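Local coordinates for protein L-Ribose isomerase (Acinetobacter, PDB 4Q0Q) that probably catalyses the reversible isomerisation of the aldose L-ribose to the ketose L-ribulose, using a bound divalent metal ion, at residues V135-T140 with S153-G158; Y175-S180 with K196-F201. One frame throughout, in Å; residues are numbered along the deposited sequence.

Interaction 1: V135-T140 with S153-G158; sequences VFYSPT and SGMPVG. With RUU (alpha-L-ribulofuranose), chain I.
Where strand 132-137 of a cupin-type beta barrel gives way to loop, Tyr137 and Pro139 receive the loop 153-158. The one hydrogen bond between the segments runs from Tyr137 OH to Pro156 O, 2.6 Å. The phenol oxygen stands above the carbonyl plane, 48° out of it, while that same carbonyl oxygen lies at the edge of the phenol, in the ring plane, so the two flat groups are turned against each other. With CG set between the backbone N and the carbonyl carbon (chi1 68°), the ring is carried out from the strand towards the loop. Met155, bent at both chi2 and chi3, curls back until its CE methyl lies 3.7 Å from Tyr137 CE2, and the two side chains meet obliquely. In the antiparallel sheet of the barrel this strand runs between strands 180-185 and 199-202, and Met193 of strand 191-193 packs on both Tyr137 and Met155. Pro139 lies over the loop backbone, its CB 4.2 Å from Val157 CA. A water bridges the two backbones, donating to Pro139 O at 2.6 Å and accepting from Met155 N at 2.8 Å. Across Pro139, Ser138 OG donates to Thr140 O at 2.9 Å, in the carbonyl plane and on a lone pair, beside a ribulofuranose whose C5 is 3.4 Å from Ser138 OG.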
ATOM      1  N   VAL A 135       8.652   4.467 -22.136  1.00 24.41           N
ATOM      2  CA  VAL A 135       8.946   3.366 -23.039  1.00 23.42           C
ATOM      3  C   VAL A 135       9.286   3.876 -24.440  1.00 24.04           C
ATOM      4  O   VAL A 135       8.601   4.743 -24.984  1.00 24.03           O
ATOM      5  CB  VAL A 135       7.733   2.404 -23.133  1.00 22.45           C
ATOM      6  CG1 VAL A 135       8.105   1.171 -23.932  1.00 23.05           C
ATOM      7  CG2 VAL A 135       7.268   2.012 -21.728  1.00 22.38           C
ATOM      8  N   PHE A 136      10.366   3.344 -24.998  1.00 23.77           N
ATOM      9  CA  PHE A 136      10.820   3.691 -26.340  1.00 24.69           C
ATOM     10  C   PHE A 136      10.744   2.376 -27.110  1.00 24.30           C
ATOM     11  O   PHE A 136      11.266   1.358 -26.651  1.00 22.14           O
ATOM     12  CB  PHE A 136      12.270   4.191 -26.297  1.00 25.37           C
ATOM     13  CG  PHE A 136      12.502   5.279 -25.287  1.00 23.66           C
ATOM     14  CD1 PHE A 136      12.157   6.593 -25.568  1.00 23.23           C
ATOM     15  CD2 PHE A 136      13.026   4.979 -24.032  1.00 23.05           C
ATOM     16  CE1 PHE A 136      12.330   7.594 -24.616  1.00 25.01           C
ATOM     17  CE2 PHE A 136      13.199   5.971 -23.076  1.00 21.61           C
ATOM     18  CZ  PHE A 136      12.851   7.281 -23.365  1.00 23.03           C
ATOM     19  N   TYR A 137      10.093   2.380 -28.271  1.00 25.86           N
ATOM     20  CA  TYR A 137       9.971   1.141 -29.028  1.00 26.50           C
ATOM     21  C   TYR A 137       9.706   1.329 -30.518  1.00 25.66           C
ATOM     22  O   TYR A 137       9.334   2.405 -30.968  1.00 24.44           O
ATOM     23  CB  TYR A 137       8.845   0.282 -28.444  1.00 23.54           C
ATOM     24  CG  TYR A 137       7.468   0.884 -28.640  1.00 23.19           C
ATOM     25  CD1 TYR A 137       7.013   1.915 -27.820  1.00 22.96           C
ATOM     26  CD2 TYR A 137       6.628   0.433 -29.662  1.00 23.61           C
ATOM     27  CE1 TYR A 137       5.757   2.481 -28.005  1.00 25.68           C
ATOM     28  CE2 TYR A 137       5.368   0.994 -29.861  1.00 22.74           C
ATOM     29  CZ  TYR A 137       4.941   2.016 -29.030  1.00 23.91           C
ATOM     30  OH  TYR A 137       3.701   2.579 -29.214  1.00 27.69           O
ATOM     31  N   SER A 138       9.902   0.250 -31.270  1.00 27.16           N
ATOM     32  CA  SER A 138       9.654   0.250 -32.703  1.00 28.16           C
ATOM     33  C   SER A 138       8.269  -0.345 -32.918  1.00 27.90           C
ATOM     34  O   SER A 138       8.019  -1.487 -32.538  1.00 26.05           O
ATOM     35  CB  SER A 138      10.676  -0.620 -33.438  1.00 27.72           C
ATOM     36  OG  SER A 138      10.286  -0.798 -34.796  1.00 27.31           O
ATOM     37  N   PRO A 139       7.353   0.425 -33.523  1.00 29.15           N
ATOM     38  CA  PRO A 139       5.992  -0.049 -33.782  1.00 29.24           C
ATOM     39  C   PRO A 139       6.025  -1.138 -34.845  1.00 29.23           C
ATOM     40  O   PRO A 139       5.055  -1.870 -35.043  1.00 27.93           O
ATOM     41  CB  PRO A 139       5.281   1.211 -34.258  1.00 29.59           C
ATOM     42  CG  PRO A 139       6.369   1.925 -35.002  1.00 33.12           C
ATOM     43  CD  PRO A 139       7.550   1.780 -34.067  1.00 29.90           C
ATOM     44  N   THR A 140       7.165  -1.246 -35.518  1.00 29.23           N
ATOM     45  CA  THR A 140       7.345  -2.246 -36.557  1.00 31.12           C
ATOM     46  C   THR A 140       8.034  -3.476 -35.988  1.00 31.80           C
ATOM     47  O   THR A 140       9.077  -3.376 -35.340  1.00 31.46           O
ATOM     48  CB  THR A 140       8.231  -1.722 -37.712  1.00 32.05           C
ATOM     49  OG1 THR A 140       7.841  -0.388 -38.073  1.00 33.21           O
ATOM     50  CG2 THR A 140       8.093  -2.629 -38.912  1.00 30.99           C
ATOM     51  N   SER A 153      -3.184  -7.782 -33.531  1.00 41.39           N
ATOM     52  CA  SER A 153      -3.337  -6.399 -33.097  1.00 39.62           C
ATOM     53  C   SER A 153      -2.122  -5.532 -33.404  1.00 38.31           C
ATOM     54  O   SER A 153      -2.246  -4.317 -33.569  1.00 39.18           O
ATOM     55  CB  SER A 153      -3.617  -6.356 -31.593  1.00 38.16           C
ATOM     56  OG  SER A 153      -2.520  -6.888 -30.871  1.00 38.47           O
ATOM     57  N   GLY A 154      -0.949  -6.149 -33.481  1.00 36.56           N
ATOM     58  CA  GLY A 154       0.256  -5.378 -33.742  1.00 35.19           C
ATOM     59  C   GLY A 154       0.456  -4.368 -32.626  1.00 33.75           C
ATOM     60  O   GLY A 154      -0.282  -4.374 -31.641  1.00 34.59           O
ATOM     61  N   MET A 155       1.447  -3.495 -32.767  1.00 31.97           N
ATOM     62  CA  MET A 155       1.716  -2.489 -31.744  1.00 30.16           C
ATOM     63  C   MET A 155       1.157  -1.123 -32.120  1.00 30.41           C
ATOM     64  O   MET A 155       1.108  -0.762 -33.297  1.00 28.06           O
ATOM     65  CB  MET A 155       3.227  -2.346 -31.514  1.00 28.72           C
ATOM     66  CG  MET A 155       3.877  -3.483 -30.744  1.00 28.78           C
ATOM     67  SD  MET A 155       3.289  -3.586 -29.045  1.00 30.18           S
ATOM     68  CE  MET A 155       4.062  -2.152 -28.304  1.00 27.78           C
ATOM     69  N   PRO A 156       0.703  -0.349 -31.118  1.00 31.18           N
ATOM     70  CA  PRO A 156       0.172   0.982 -31.418  1.00 30.73           C
ATOM     71  C   PRO A 156       1.370   1.857 -31.773  1.00 31.43           C
ATOM     72  O   PRO A 156       2.477   1.617 -31.291  1.00 29.43           O
ATOM     73  CB  PRO A 156      -0.483   1.400 -30.105  1.00 31.68           C
ATOM     74  CG  PRO A 156       0.355   0.680 -29.063  1.00 31.01           C
ATOM     75  CD  PRO A 156       0.534  -0.683 -29.691  1.00 29.31           C
ATOM     76  N   VAL A 157       1.153   2.862 -32.611  1.00 30.55           N
ATOM     77  CA  VAL A 157       2.230   3.751 -33.026  1.00 32.14           C
ATOM     78  C   VAL A 157       2.819   4.618 -31.910  1.00 31.72           C
ATOM     79  O   VAL A 157       4.026   4.839 -31.863  1.00 33.20           O
ATOM     80  CB  VAL A 157       1.761   4.642 -34.202  1.00 30.38           C
ATOM     81  CG1 VAL A 157       2.686   5.837 -34.382  1.00 33.00           C
ATOM     82  CG2 VAL A 157       1.743   3.808 -35.469  1.00 28.64           C
ATOM     83  N   GLY A 158       1.982   5.115 -31.014  1.00 31.20           N
ATOM     84  CA  GLY A 158       2.511   5.934 -29.937  1.00 30.58           C
ATOM     85  C   GLY A 158       2.859   7.345 -30.376  1.00 29.85           C
ATOM     86  O   GLY A 158       2.412   7.801 -31.423  1.00 28.62           O
TER
HETATM   87  C1  RUU I 508      12.830  -3.957 -40.116  1.00 61.92           C
HETATM   88  O1  RUU I 508      11.830  -3.222 -40.806  1.00 56.52           O
HETATM   89  C2  RUU I 508      13.280  -3.242 -38.851  1.00 62.65           C
HETATM   90  O2  RUU I 508      14.401  -2.417 -39.130  1.00 61.84           O
HETATM   91  C3  RUU I 508      13.610  -4.197 -37.707  1.00 63.78           C
HETATM   92  O3  RUU I 508      14.918  -3.928 -37.221  1.00 64.41           O
HETATM   93  C4  RUU I 508      12.591  -3.897 -36.606  1.00 64.12           C
HETATM   94  O4  RUU I 508      13.261  -3.352 -35.482  1.00 65.62           O
HETATM   95  C5  RUU I 508      11.638  -2.858 -37.183  1.00 64.10           C
HETATM   96  O5  RUU I 508      12.200  -2.400 -38.420  1.00 63.36           O
HETATM   97  O   HOH W   1       3.052  -3.533 -35.040  1.00 32.95           O

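Interaction 2: Y175-S180 with K196-F201; sequences YEKLTS and KHLHAF. With CO (cobalt (II) ion), chain B; RUU (alpha-L-ribulofuranose), chain H; RUU (alpha-L-ribulofuranose), chain I; RUU (alpha-L-ribulofuranose), chain C.
Next to the metal site of the cupin barrel, the turn 175-178 drops Leu178 onto Leu198 and Ala200, on and just before strand 199-202. The two leucine side chains cross at about a right angle, Leu178 CG lying 4.0 Å from Leu198 CB. The branches divide the work: CD1 of Leu178 stays by Leu198, whereas Leu178 CD2 presses on Ala200 CB at 3.6 Å. Tyr175 comes to the same methyl obliquely with its ring carbon CE2, and its hydroxyl is hydrogen-bonded to Glu72. The type I turn is closed by Leu178 N donating to Tyr175 O at 3.1 Å. Because side chains alternate along the strand, Leu198 and Ala200 face the turn while His199 points to the other side, into the barrel, where cupins carry their metal. His199 NE2 binds the cobalt ion at 2.2 Å together with His117, His119 and Glu124, and O1 and O2 of a ribulofuranose complete the six ligands. A chi1 of 61° swings the imidazole toward the cobalt, and the ring's rotation is held by a second-shell bond: His199 ND1 donates to His197 O at 3.1 Å, nearly straight at 170° and close to the ring plane. Toward the exposed Lys177, its CB touches Leu198 CD1 at 3.8 Å before the lysine chain leads away alongside a different ribulofuranose.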
ATOM      1  N   TYR A 175      19.437   3.273 -29.802  1.00 28.97           N
ATOM      2  CA  TYR A 175      18.038   3.664 -29.633  1.00 30.63           C
ATOM      3  C   TYR A 175      17.397   4.196 -30.917  1.00 31.37           C
ATOM      4  O   TYR A 175      16.211   4.524 -30.936  1.00 32.60           O
ATOM      5  CB  TYR A 175      17.913   4.739 -28.548  1.00 29.65           C
ATOM      6  CG  TYR A 175      18.295   4.282 -27.157  1.00 28.27           C
ATOM      7  CD1 TYR A 175      19.630   4.038 -26.824  1.00 28.20           C
ATOM      8  CD2 TYR A 175      17.319   4.077 -26.177  1.00 26.88           C
ATOM      9  CE1 TYR A 175      19.983   3.599 -25.553  1.00 28.79           C
ATOM     10  CE2 TYR A 175      17.662   3.635 -24.899  1.00 27.84           C
ATOM     11  CZ  TYR A 175      18.994   3.395 -24.594  1.00 29.37           C
ATOM     12  OH  TYR A 175      19.344   2.917 -23.350  1.00 27.52           O
ATOM     13  N   GLU A 176      18.185   4.271 -31.983  1.00 32.70           N
ATOM     14  CA  GLU A 176      17.729   4.779 -33.275  1.00 32.74           C
ATOM     15  C   GLU A 176      16.379   4.285 -33.791  1.00 31.18           C
ATOM     16  O   GLU A 176      15.496   5.087 -34.089  1.00 30.66           O
ATOM     17  CB  GLU A 176      18.786   4.496 -34.342  1.00 37.67           C
ATOM     18  CG  GLU A 176      19.890   5.526 -34.424  1.00 42.62           C
ATOM     19  CD  GLU A 176      19.355   6.896 -34.770  1.00 46.00           C
ATOM     20  OE1 GLU A 176      19.126   7.694 -33.837  1.00 50.04           O
ATOM     21  OE2 GLU A 176      19.148   7.168 -35.972  1.00 47.73           O
ATOM     22  N   LYS A 177      16.227   2.973 -33.907  1.00 28.98           N
ATOM     23  CA  LYS A 177      14.996   2.389 -34.433  1.00 29.00           C
ATOM     24  C   LYS A 177      13.783   2.418 -33.507  1.00 28.01           C
ATOM     25  O   LYS A 177      12.660   2.173 -33.950  1.00 27.92           O
ATOM     26  CB  LYS A 177      15.260   0.946 -34.880  1.00 29.93           C
ATOM     27  CG  LYS A 177      16.167   0.820 -36.101  1.00 31.44           C
ATOM     28  CD  LYS A 177      16.535  -0.636 -36.370  1.00 34.42           C
ATOM     29  CE  LYS A 177      16.882  -0.877 -37.830  1.00 38.55           C
ATOM     30  NZ  LYS A 177      17.909   0.066 -38.345  1.00 41.22           N
ATOM     31  N   LEU A 178      14.000   2.702 -32.228  1.00 26.72           N
ATOM     32  CA  LEU A 178      12.906   2.755 -31.257  1.00 26.66           C
ATOM     33  C   LEU A 178      12.310   4.157 -31.294  1.00 27.39           C
ATOM     34  O   LEU A 178      12.471   4.950 -30.361  1.00 28.45           O
ATOM     35  CB  LEU A 178      13.431   2.424 -29.853  1.00 25.89           C
ATOM     36  CG  LEU A 178      14.018   1.019 -29.658  1.00 27.95           C
ATOM     37  CD1 LEU A 178      15.295   0.843 -30.486  1.00 28.41           C
ATOM     38  CD2 LEU A 178      14.321   0.802 -28.184  1.00 25.71           C
ATOM     39  N   THR A 179      11.602   4.439 -32.386  1.00 27.29           N
ATOM     40  CA  THR A 179      11.006   5.743 -32.642  1.00 25.55           C
ATOM     41  C   THR A 179       9.734   6.093 -31.878  1.00 27.15           C
ATOM     42  O   THR A 179       9.452   7.272 -31.663  1.00 27.65           O
ATOM     43  CB  THR A 179      10.715   5.904 -34.152  1.00 27.39           C
ATOM     44  OG1 THR A 179       9.655   5.015 -34.532  1.00 26.29           O
ATOM     45  CG2 THR A 179      11.954   5.571 -34.966  1.00 23.68           C
ATOM     46  N   SER A 180       8.952   5.087 -31.491  1.00 27.14           N
ATOM     47  CA  SER A 180       7.722   5.350 -30.756  1.00 26.94           C
ATOM     48  C   SER A 180       7.978   5.501 -29.266  1.00 27.28           C
ATOM     49  O   SER A 180       8.828   4.812 -28.686  1.00 26.89           O
ATOM     50  CB  SER A 180       6.705   4.237 -30.990  1.00 28.32           C
ATOM     51  OG  SER A 180       6.188   4.309 -32.304  1.00 32.38           O
ATOM     52  N   LYS A 196       9.250  -9.734 -30.819  1.00 27.15           N
ATOM     53  CA  LYS A 196       9.846  -9.262 -32.067  1.00 29.54           C
ATOM     54  C   LYS A 196       9.813  -7.753 -32.255  1.00 29.31           C
ATOM     55  O   LYS A 196      10.053  -7.256 -33.352  1.00 32.62           O
ATOM     56  CB  LYS A 196       9.211  -9.964 -33.273  1.00 28.24           C
ATOM     57  CG  LYS A 196       9.519 -11.458 -33.330  1.00 29.21           C
ATOM     58  CD  LYS A 196       8.940 -12.112 -34.574  1.00 30.46           C
ATOM     59  CE  LYS A 196       9.331 -13.578 -34.660  1.00 28.53           C
ATOM     60  NZ  LYS A 196       8.732 -14.380 -33.562  1.00 27.99           N
ATOM     61  N   HIS A 197       9.524  -7.018 -31.186  1.00 28.45           N
ATOM     62  CA  HIS A 197       9.516  -5.561 -31.252  1.00 26.38           C
ATOM     63  C   HIS A 197      10.656  -5.035 -30.408  1.00 27.07           C
ATOM     64  O   HIS A 197      10.828  -5.456 -29.266  1.00 27.83           O
ATOM     65  CB  HIS A 197       8.208  -4.986 -30.715  1.00 27.30           C
ATOM     66  CG  HIS A 197       7.065  -5.102 -31.671  1.00 27.80           C
ATOM     67  ND1 HIS A 197       6.788  -4.139 -32.619  1.00 27.36           N
ATOM     68  CD2 HIS A 197       6.153  -6.085 -31.853  1.00 26.88           C
ATOM     69  CE1 HIS A 197       5.753  -4.526 -33.344  1.00 29.35           C
ATOM     70  NE2 HIS A 197       5.349  -5.703 -32.899  1.00 28.47           N
ATOM     71  N   LEU A 198      11.442  -4.125 -30.967  1.00 26.43           N
ATOM     72  CA  LEU A 198      12.535  -3.539 -30.213  1.00 27.72           C
ATOM     73  C   LEU A 198      11.929  -2.650 -29.138  1.00 26.30           C
ATOM     74  O   LEU A 198      10.976  -1.917 -29.398  1.00 28.75           O
ATOM     75  CB  LEU A 198      13.421  -2.686 -31.122  1.00 27.44           C
ATOM     76  CG  LEU A 198      14.379  -3.409 -32.068  1.00 29.45           C
ATOM     77  CD1 LEU A 198      14.954  -2.414 -33.063  1.00 28.23           C
ATOM     78  CD2 LEU A 198      15.484  -4.084 -31.267  1.00 28.05           C
ATOM     79  N   HIS A 199      12.462  -2.724 -27.926  1.00 26.01           N
ATOM     80  CA  HIS A 199      11.971  -1.884 -26.849  1.00 25.07           C
ATOM     81  C   HIS A 199      13.035  -1.574 -25.805  1.00 24.65           C
ATOM     82  O   HIS A 199      14.019  -2.296 -25.656  1.00 25.35           O
ATOM     83  CB  HIS A 199      10.740  -2.503 -26.164  1.00 24.44           C
ATOM     84  CG  HIS A 199      10.988  -3.837 -25.531  1.00 23.37           C
ATOM     85  ND1 HIS A 199      11.142  -4.993 -26.264  1.00 21.83           N
ATOM     86  CD2 HIS A 199      11.106  -4.197 -24.231  1.00 21.63           C
ATOM     87  CE1 HIS A 199      11.348  -6.008 -25.445  1.00 23.83           C
ATOM     88  NE2 HIS A 199      11.332  -5.553 -24.205  1.00 24.17           N
ATOM     89  N   ALA A 200      12.816  -0.469 -25.105  1.00 24.22           N
ATOM     90  CA  ALA A 200      13.693   0.003 -24.048  1.00 25.18           C
ATOM     91  C   ALA A 200      12.856   0.935 -23.190  1.00 25.39           C
ATOM     92  O   ALA A 200      11.774   1.360 -23.598  1.00 24.16           O
ATOM     93  CB  ALA A 200      14.880   0.763 -24.638  1.00 25.13           C
ATOM     94  N   PHE A 201      13.345   1.238 -21.993  1.00 25.49           N
ATOM     95  CA  PHE A 201      12.635   2.147 -21.112  1.00 25.66           C
ATOM     96  C   PHE A 201      13.533   2.706 -20.022  1.00 23.74           C
ATOM     97  O   PHE A 201      14.576   2.141 -19.706  1.00 25.82           O
ATOM     98  CB  PHE A 201      11.390   1.468 -20.512  1.00 23.77           C
ATOM     99  CG  PHE A 201      11.674   0.241 -19.686  1.00 26.42           C
ATOM    100  CD1 PHE A 201      11.954   0.350 -18.326  1.00 27.80           C
ATOM    101  CD2 PHE A 201      11.593  -1.032 -20.253  1.00 27.87           C
ATOM    102  CE1 PHE A 201      12.142  -0.787 -17.541  1.00 28.26           C
ATOM    103  CE2 PHE A 201      11.782  -2.179 -19.474  1.00 28.97           C
ATOM    104  CZ  PHE A 201      12.055  -2.056 -18.115  1.00 28.10           C
TER
HETATM  105 CO    CO B 501      12.074  -7.149 -22.914  1.00 31.39          CO
HETATM  106  C1  RUU H 507      14.590  11.284 -30.567  1.00 80.64           C
HETATM  107  O1  RUU H 507      14.794  12.662 -30.845  1.00 80.03           O
HETATM  108  C2  RUU H 507      15.491  10.412 -31.422  1.00 80.67           C
HETATM  109  O2  RUU H 507      15.322  10.740 -32.793  1.00 81.00           O
HETATM  110  C3  RUU H 507      15.257   8.918 -31.209  1.00 80.64           C
HETATM  111  O3  RUU H 507      14.742   8.332 -32.396  1.00 79.46           O
HETATM  112  C4  RUU H 507      16.628   8.323 -30.891  1.00 80.76           C
HETATM  113  O4  RUU H 507      17.062   7.513 -31.973  1.00 81.27           O
HETATM  114  C5  RUU H 507      17.578   9.507 -30.722  1.00 80.83           C
HETATM  115  O5  RUU H 507      16.850  10.701 -31.055  1.00 81.21           O
HETATM  116  C1  RUU I 508      12.830  -3.957 -40.116  1.00 61.92           C
HETATM  117  O1  RUU I 508      11.830  -3.222 -40.806  1.00 56.52           O
HETATM  118  C2  RUU I 508      13.280  -3.242 -38.851  1.00 62.65           C
HETATM  119  O2  RUU I 508      14.401  -2.417 -39.130  1.00 61.84           O
HETATM  120  C3  RUU I 508      13.610  -4.197 -37.707  1.00 63.78           C
HETATM  121  O3  RUU I 508      14.918  -3.928 -37.221  1.00 64.41           O
HETATM  122  C4  RUU I 508      12.591  -3.897 -36.606  1.00 64.12           C
HETATM  123  O4  RUU I 508      13.261  -3.352 -35.482  1.00 65.62           O
HETATM  124  C5  RUU I 508      11.638  -2.858 -37.183  1.00 64.10           C
HETATM  125  O5  RUU I 508      12.200  -2.400 -38.420  1.00 63.36           O
HETATM  126  C1  RUU C 502      11.972  -6.076 -19.991  1.00 36.46           C
HETATM  127  O1  RUU C 502      11.811  -5.528 -21.295  1.00 33.96           O
HETATM  128  C2  RUU C 502      13.004  -7.181 -19.997  1.00 37.24           C
HETATM  129  O2  RUU C 502      12.639  -8.185 -20.934  1.00 36.97           O
HETATM  130  C3  RUU C 502      13.272  -7.823 -18.644  1.00 37.53           C
HETATM  131  O3  RUU C 502      12.462  -8.975 -18.480  1.00 35.98           O
HETATM  132  C4  RUU C 502      14.743  -8.236 -18.773  1.00 38.57           C
HETATM  133  O4  RUU C 502      14.818  -9.477 -19.465  1.00 38.83           O
HETATM  134  C5  RUU C 502      15.341  -7.147 -19.658  1.00 39.38           C
HETATM  135  O5  RUU C 502      14.249  -6.609 -20.424  1.00 41.89           O

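Both contacts dress neighbouring strands of one sheet with segments from the long excursion between strands 132-137 and 180-185, yet they illustrate different chemistry. Interaction 1 is a surface contact, built on a phenol-to-carbonyl bond, a bridging water and modest apolar packing. Interaction 2 is mostly buried and has no hydrogen bond across it; methyl groups and one ring do the holding, while the strand's other side serves the metal. Their centres are 8 Å apart and they meet directly: Tyr137 O is 2.8 Å from Ser180 N, a probable hydrogen bond, and Tyr137 CB packs on Leu198 O. One ribulofuranose touches both.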